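Local structure of dual function macrocyclase-peptidase POPB (Galerina marginata, 5N4B) at residues R351-E356 and E371-I376; Y386-S389 and V393-T396. The protein cleaves peptide bonds after prolyl residues and macrocyclises the peptide precursors of amanitin toxins, as a monomeric serine peptidase of the prolyl oligopeptidase family. The protein carries 1 engineered substitution. One frame throughout, in Å; residues are numbered along the deposited sequence. Where two conformers were deposited one is given.

Contact 1: R351-E356 and E371-I376; sequences RDFIPE and EYFVAI
Phe353 and Phe373 bridge two neighbouring blades of the beta-propeller domain with an offset edge-to-face pair of rings. Phe353 follows Asp352 of strand 349-352, an edge strand of its sheet, at a corner of the chain; it and Ile354 both face Val338, a classic beta bulge. Phe373 lies on strand 372-379, the second strand of the next blade. From Phe353 CB, which points toward 371-376, the side chain leaves with CG anti to the backbone N (chi1 175°), which carries the ring toward strand 372-379. The side chain packs on Val338 and Thr340 of its own blade, and its CE2 and CZ make the close approach to Phe373. Phe353 CE2 comes within 3.6 Å of Phe373 CE2 and 3.8 Å of Phe373 CD2. At the tip, Phe353 CZ lies 3.7 Å from Phe373 CE2. Phe353 CE2 lies over one face of the Phe373 ring: the centroids of the Phe353 and Phe373 rings are 5.2 Å apart and the planes stand at 63°. Phe373 presents that face with CG anti to its carbonyl carbon (chi1 -61°). Tyr326 joins both rings, edge-to-face with Phe353, and Val365 and Cys367 also pack on Phe373. With carbon meeting carbon throughout, the two segments are held together by dispersion and the weak electrostatics of ring C-H against pi cloud, an apolar join between blades.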
loop_
_atom_site.group_PDB
_atom_site.type_symbol
_atom_site.label_atom_id
_atom_site.label_comp_id
_atom_site.label_asym_id
_atom_site.label_seq_id
_atom_site.Cartn_x
_atom_site.Cartn_y
_atom_site.Cartn_z
ATOM N N ARG A 351 8.757 -13.415 27.711
ATOM C CA ARG A 351 9.553 -12.355 28.313
ATOM C C ARG A 351 9.751 -11.227 27.312
ATOM O O ARG A 351 9.800 -11.471 26.109
ATOM C CB ARG A 351 10.925 -12.924 28.712
ATOM C CG ARG A 351 10.875 -13.795 29.926
ATOM C CD ARG A 351 12.198 -14.517 30.142
ATOM N NE ARG A 351 12.229 -15.164 31.445
ATOM C CZ ARG A 351 13.181 -15.985 31.834
ATOM N NH1 ARG A 351 14.206 -16.289 31.034
ATOM N NH2 ARG A 351 13.120 -16.434 33.088
ATOM N N ASP A 352 9.893 -10.019 27.800
ATOM C CA ASP A 352 10.243 -8.869 26.971
ATOM C C ASP A 352 11.728 -8.892 26.701
ATOM O O ASP A 352 12.538 -8.964 27.636
ATOM C CB ASP A 352 9.902 -7.538 27.640
ATOM C CG ASP A 352 8.406 -7.280 27.763
ATOM O OD1 ASP A 352 7.565 -8.034 27.202
ATOM O OD2 ASP A 352 8.073 -6.288 28.422
ATOM N N PHE A 353 12.122 -8.802 25.432
ATOM C CA PHE A 353 13.516 -8.676 25.032
ATOM C C PHE A 353 13.896 -7.228 24.783
ATOM O O PHE A 353 14.920 -6.751 25.294
ATOM C CB PHE A 353 13.786 -9.539 23.797
ATOM C CG PHE A 353 15.172 -9.393 23.211
ATOM C CD1 PHE A 353 16.282 -9.817 23.929
ATOM C CD2 PHE A 353 15.380 -8.889 21.946
ATOM C CE1 PHE A 353 17.570 -9.722 23.400
ATOM C CE2 PHE A 353 16.642 -8.774 21.418
ATOM C CZ PHE A 353 17.739 -9.179 22.119
ATOM N N ILE A 354 13.079 -6.528 23.980
ATOM C CA ILE A 354 13.201 -5.080 23.782
ATOM C C ILE A 354 11.870 -4.535 24.266
ATOM O O ILE A 354 10.852 -4.808 23.625
ATOM C CB ILE A 354 13.520 -4.695 22.334
ATOM C CG1 ILE A 354 14.902 -5.194 21.972
ATOM C CG2 ILE A 354 13.414 -3.157 22.195
ATOM C CD1 ILE A 354 15.196 -5.074 20.484
ATOM N N PRO A 355 11.812 -3.797 25.360
ATOM C CA PRO A 355 10.523 -3.368 25.914
ATOM C C PRO A 355 9.840 -2.355 25.022
ATOM O O PRO A 355 10.472 -1.661 24.241
ATOM C CB PRO A 355 10.911 -2.748 27.269
ATOM C CG PRO A 355 12.331 -2.427 27.167
ATOM C CD PRO A 355 12.951 -3.426 26.213
ATOM N N GLU A 356 8.532 -2.252 25.195
ATOM C CA GLU A 356 7.736 -1.215 24.536
ATOM C C GLU A 356 8.232 0.166 24.907
ATOM O O GLU A 356 8.511 0.438 26.090
ATOM C CB GLU A 356 6.277 -1.358 24.959
ATOM C CG GLU A 356 5.345 -0.458 24.196
ATOM C CD GLU A 356 3.961 -0.327 24.807
ATOM O OE1 GLU A 356 3.816 -0.626 26.012
ATOM O OE2 GLU A 356 3.044 0.118 24.100
ATOM N N GLU A 371 23.378 -12.580 15.058
ATOM C CA GLU A 371 23.089 -12.366 16.474
ATOM C C GLU A 371 22.651 -10.951 16.824
ATOM O O GLU A 371 22.268 -10.714 17.980
ATOM C CB GLU A 371 24.306 -12.742 17.329
ATOM C CG GLU A 371 25.510 -11.919 17.145
ATOM C CD GLU A 371 26.595 -12.282 18.176
ATOM O OE1 GLU A 371 27.018 -13.464 18.182
ATOM O OE2 GLU A 371 26.973 -11.400 18.989
ATOM N N TYR A 372 22.749 -10.007 15.904
ATOM C CA TYR A 372 22.397 -8.619 16.151
ATOM C C TYR A 372 20.973 -8.366 15.682
ATOM O O TYR A 372 20.375 -9.133 14.926
ATOM C CB TYR A 372 23.335 -7.657 15.424
ATOM C CG TYR A 372 24.762 -7.646 15.874
ATOM C CD1 TYR A 372 25.632 -8.630 15.485
ATOM C CD2 TYR A 372 25.215 -6.637 16.696
ATOM C CE1 TYR A 372 26.977 -8.606 15.926
ATOM C CE2 TYR A 372 26.536 -6.583 17.130
ATOM C CZ TYR A 372 27.411 -7.581 16.741
ATOM O OH TYR A 372 28.742 -7.570 17.151
ATOM N N PHE A 373 20.417 -7.263 16.137
ATOM C CA PHE A 373 19.087 -6.857 15.708
ATOM C C PHE A 373 19.137 -5.420 15.238
ATOM O O PHE A 373 19.762 -4.579 15.870
ATOM C CB PHE A 373 18.052 -7.023 16.814
ATOM C CG PHE A 373 17.894 -8.433 17.271
ATOM C CD1 PHE A 373 16.992 -9.257 16.633
ATOM C CD2 PHE A 373 18.677 -8.936 18.271
ATOM C CE1 PHE A 373 16.839 -10.571 17.016
ATOM C CE2 PHE A 373 18.508 -10.258 18.664
ATOM C CZ PHE A 373 17.616 -11.067 18.057
ATOM N N VAL A 374 18.474 -5.134 14.122
ATOM C CA VAL A 374 18.315 -3.779 13.591
ATOM C C VAL A 374 16.847 -3.433 13.771
ATOM O O VAL A 374 15.976 -4.225 13.408
ATOM C CB VAL A 374 18.758 -3.678 12.126
ATOM C CG1 VAL A 374 18.747 -2.240 11.643
ATOM C CG2 VAL A 374 20.151 -4.307 11.915
ATOM N N ALA A 375 16.571 -2.270 14.386
ATOM C CA ALA A 375 15.216 -1.861 14.731
ATOM C C ALA A 375 14.939 -0.502 14.133
ATOM O O ALA A 375 15.787 0.386 14.169
ATOM C CB ALA A 375 15.069 -1.737 16.249
ATOM N N ILE A 376 13.726 -0.333 13.614
ATOM C CA ILE A 376 13.232 0.973 13.177
ATOM C C ILE A 376 12.111 1.350 14.114
ATOM O O ILE A 376 11.138 0.591 14.276
ATOM C CB ILE A 376 12.772 0.969 11.721
ATOM C CG1 ILE A 376 13.990 0.770 10.831
ATOM C CG2 ILE A 376 12.057 2.308 11.381
ATOM C CD1 ILE A 376 13.616 0.527 9.417
#

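Contact 2: Y386-S389 and V393-T396; sequences YLYS and VQLT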
loop_
_atom_site.group_PDB
_atom_site.type_symbol
_atom_site.label_atom_id
_atom_site.label_comp_id
_atom_site.label_asym_id
_atom_site.label_seq_id
_atom_site.Cartn_x
_atom_site.Cartn_y
_atom_site.Cartn_z
ATOM N N TYR A 386 18.208 1.820 14.772
ATOM C CA TYR A 386 19.118 1.440 15.861
ATOM C C TYR A 386 19.655 0.037 15.638
ATOM O O TYR A 386 18.944 -0.843 15.172
ATOM C CB TYR A 386 18.428 1.503 17.243
ATOM C CG TYR A 386 17.948 2.885 17.591
ATOM C CD1 TYR A 386 16.694 3.309 17.203
ATOM C CD2 TYR A 386 18.757 3.780 18.225
ATOM C CE1 TYR A 386 16.263 4.589 17.496
ATOM C CE2 TYR A 386 18.332 5.028 18.553
ATOM C CZ TYR A 386 17.093 5.446 18.168
ATOM O OH TYR A 386 16.712 6.748 18.446
ATOM N N LEU A 387 20.893 -0.182 16.091
ATOM C CA LEU A 387 21.530 -1.487 16.152
ATOM C C LEU A 387 21.526 -1.950 17.602
ATOM O O LEU A 387 21.900 -1.177 18.492
ATOM C CB LEU A 387 22.956 -1.387 15.609
ATOM C CG LEU A 387 23.717 -2.689 15.612
ATOM C CD1 LEU A 387 23.126 -3.696 14.626
ATOM C CD2 LEU A 387 25.179 -2.380 15.237
ATOM N N TYR A 388 21.115 -3.174 17.818
ATOM C CA TYR A 388 21.081 -3.840 19.126
ATOM C C TYR A 388 21.955 -5.084 19.124
ATOM O O TYR A 388 22.061 -5.796 18.119
ATOM C CB TYR A 388 19.672 -4.317 19.456
ATOM C CG TYR A 388 18.723 -3.230 19.883
ATOM C CD1 TYR A 388 18.126 -2.379 18.955
ATOM C CD2 TYR A 388 18.426 -3.042 21.212
ATOM C CE1 TYR A 388 17.301 -1.363 19.360
ATOM C CE2 TYR A 388 17.550 -2.019 21.625
ATOM C CZ TYR A 388 16.995 -1.213 20.674
ATOM O OH TYR A 388 16.151 -0.203 21.103
ATOM N N SER A 389 22.568 -5.359 20.259
ATOM C CA SER A 389 23.328 -6.577 20.439
ATOM C C SER A 389 22.445 -7.757 20.771
ATOM O O SER A 389 21.252 -7.636 21.033
ATOM C CB SER A 389 24.320 -6.379 21.592
ATOM O OG SER A 389 23.633 -6.393 22.863
ATOM N N VAL A 393 21.109 -4.830 24.023
ATOM C CA VAL A 393 21.630 -3.510 24.338
ATOM C C VAL A 393 21.561 -2.653 23.095
ATOM O O VAL A 393 22.059 -3.053 22.036
ATOM C CB VAL A 393 23.072 -3.586 24.881
ATOM C CG1 VAL A 393 23.587 -2.180 25.153
ATOM C CG2 VAL A 393 23.163 -4.426 26.127
ATOM N N GLN A 394 20.955 -1.476 23.204
ATOM C CA GLN A 394 20.981 -0.548 22.083
ATOM C C GLN A 394 22.383 0.006 21.950
ATOM O O GLN A 394 22.870 0.685 22.866
ATOM C CB GLN A 394 19.983 0.566 22.340
ATOM C CG GLN A 394 19.670 1.364 21.086
ATOM C CD GLN A 394 18.772 2.520 21.409
ATOM O OE1 GLN A 394 17.532 2.398 21.390
ATOM N NE2 GLN A 394 19.369 3.626 21.709
ATOM N N LEU A 395 23.040 -0.273 20.823
ATOM C CA LEU A 395 24.443 0.055 20.627
ATOM C C LEU A 395 24.653 1.408 20.015
ATOM O O LEU A 395 25.564 2.143 20.430
ATOM C CB LEU A 395 25.121 -1.002 19.755
ATOM C CG LEU A 395 25.157 -2.433 20.323
ATOM C CD1 LEU A 395 25.733 -3.393 19.316
ATOM C CD2 LEU A 395 25.910 -2.511 21.618
ATOM N N THR A 396 23.846 1.746 19.013
ATOM C CA THR A 396 24.085 2.965 18.273
ATOM C C THR A 396 22.833 3.292 17.466
ATOM O O THR A 396 22.047 2.404 17.111
ATOM C CB THR A 396 25.323 2.847 17.375
ATOM O OG1 THR A 396 25.659 4.127 16.833
ATOM C CG2 THR A 396 25.128 1.911 16.285
#
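Tyr388 and Gln394 pair across an antiparallel beta hairpin at the outer edge of a four-stranded propeller blade, where a classic beta bulge sets Leu395 and Thr396 both opposite Leu387. Leu387 N donates to Thr396 O (3.0 Å), and Leu387 O accepts a short bond from Leu395 N (2.7 Å). Past the bulge, Tyr388 and Gln394 form a non-hydrogen-bonded pair. Gln394 leaves with CG anti to its backbone N (chi1 -165°) and stays extended to CD, which carries the amide past one tyrosine to the other. Its CA lies over the Tyr388 ring face in a CH-pi contact, 4.0 Å from the centroid, and CB follows above the same ring at CE2. Farther along, Gln394 CD reaches 3.4 Å from Tyr386 CD2. Gln394 OE1 sits over the Tyr386 ring face toward its rim, with the amide and ring planes only 23° apart, whereas the amide stands almost perpendicular to the Tyr388 ring. Tyr386 OH is hydrogen-bonded to Glu384 OE1. On the other face, Leu387 CB meets Thr396 CG2; separately, Leu387 CD2 approaches Leu395 CD1. At the turn, Ser389 N donates to Val393 O. The Ser389 hydroxyl, held between its backbone N and carbonyl carbon (chi1 74°), turns toward Val393, where Ser389 OG accepts the N-H of Val393, with Val393 N at 3.2 Å.

Both contacts lie in the beta-propeller domain, their centres about 9 Å apart, and they come in series along the chain: contact 1 closes at 371-376 before contact 2 opens at 386-389. Strands 372-379 and 382-388 are consecutive and adjacent in one four-stranded antiparallel blade, where Phe373 O meets Tyr388 N at 2.8 Å and Ala375 O meets Tyr386 N at 2.9 Å, both probable hydrogen bonds. Contact 1 ties this blade to the preceding one through Phe353, next after strand 349-352; contact 2 fastens one of its outermost strands, 394-398. Together they trace a path from one blade to the outer edge of the next, away from the catalytic residues.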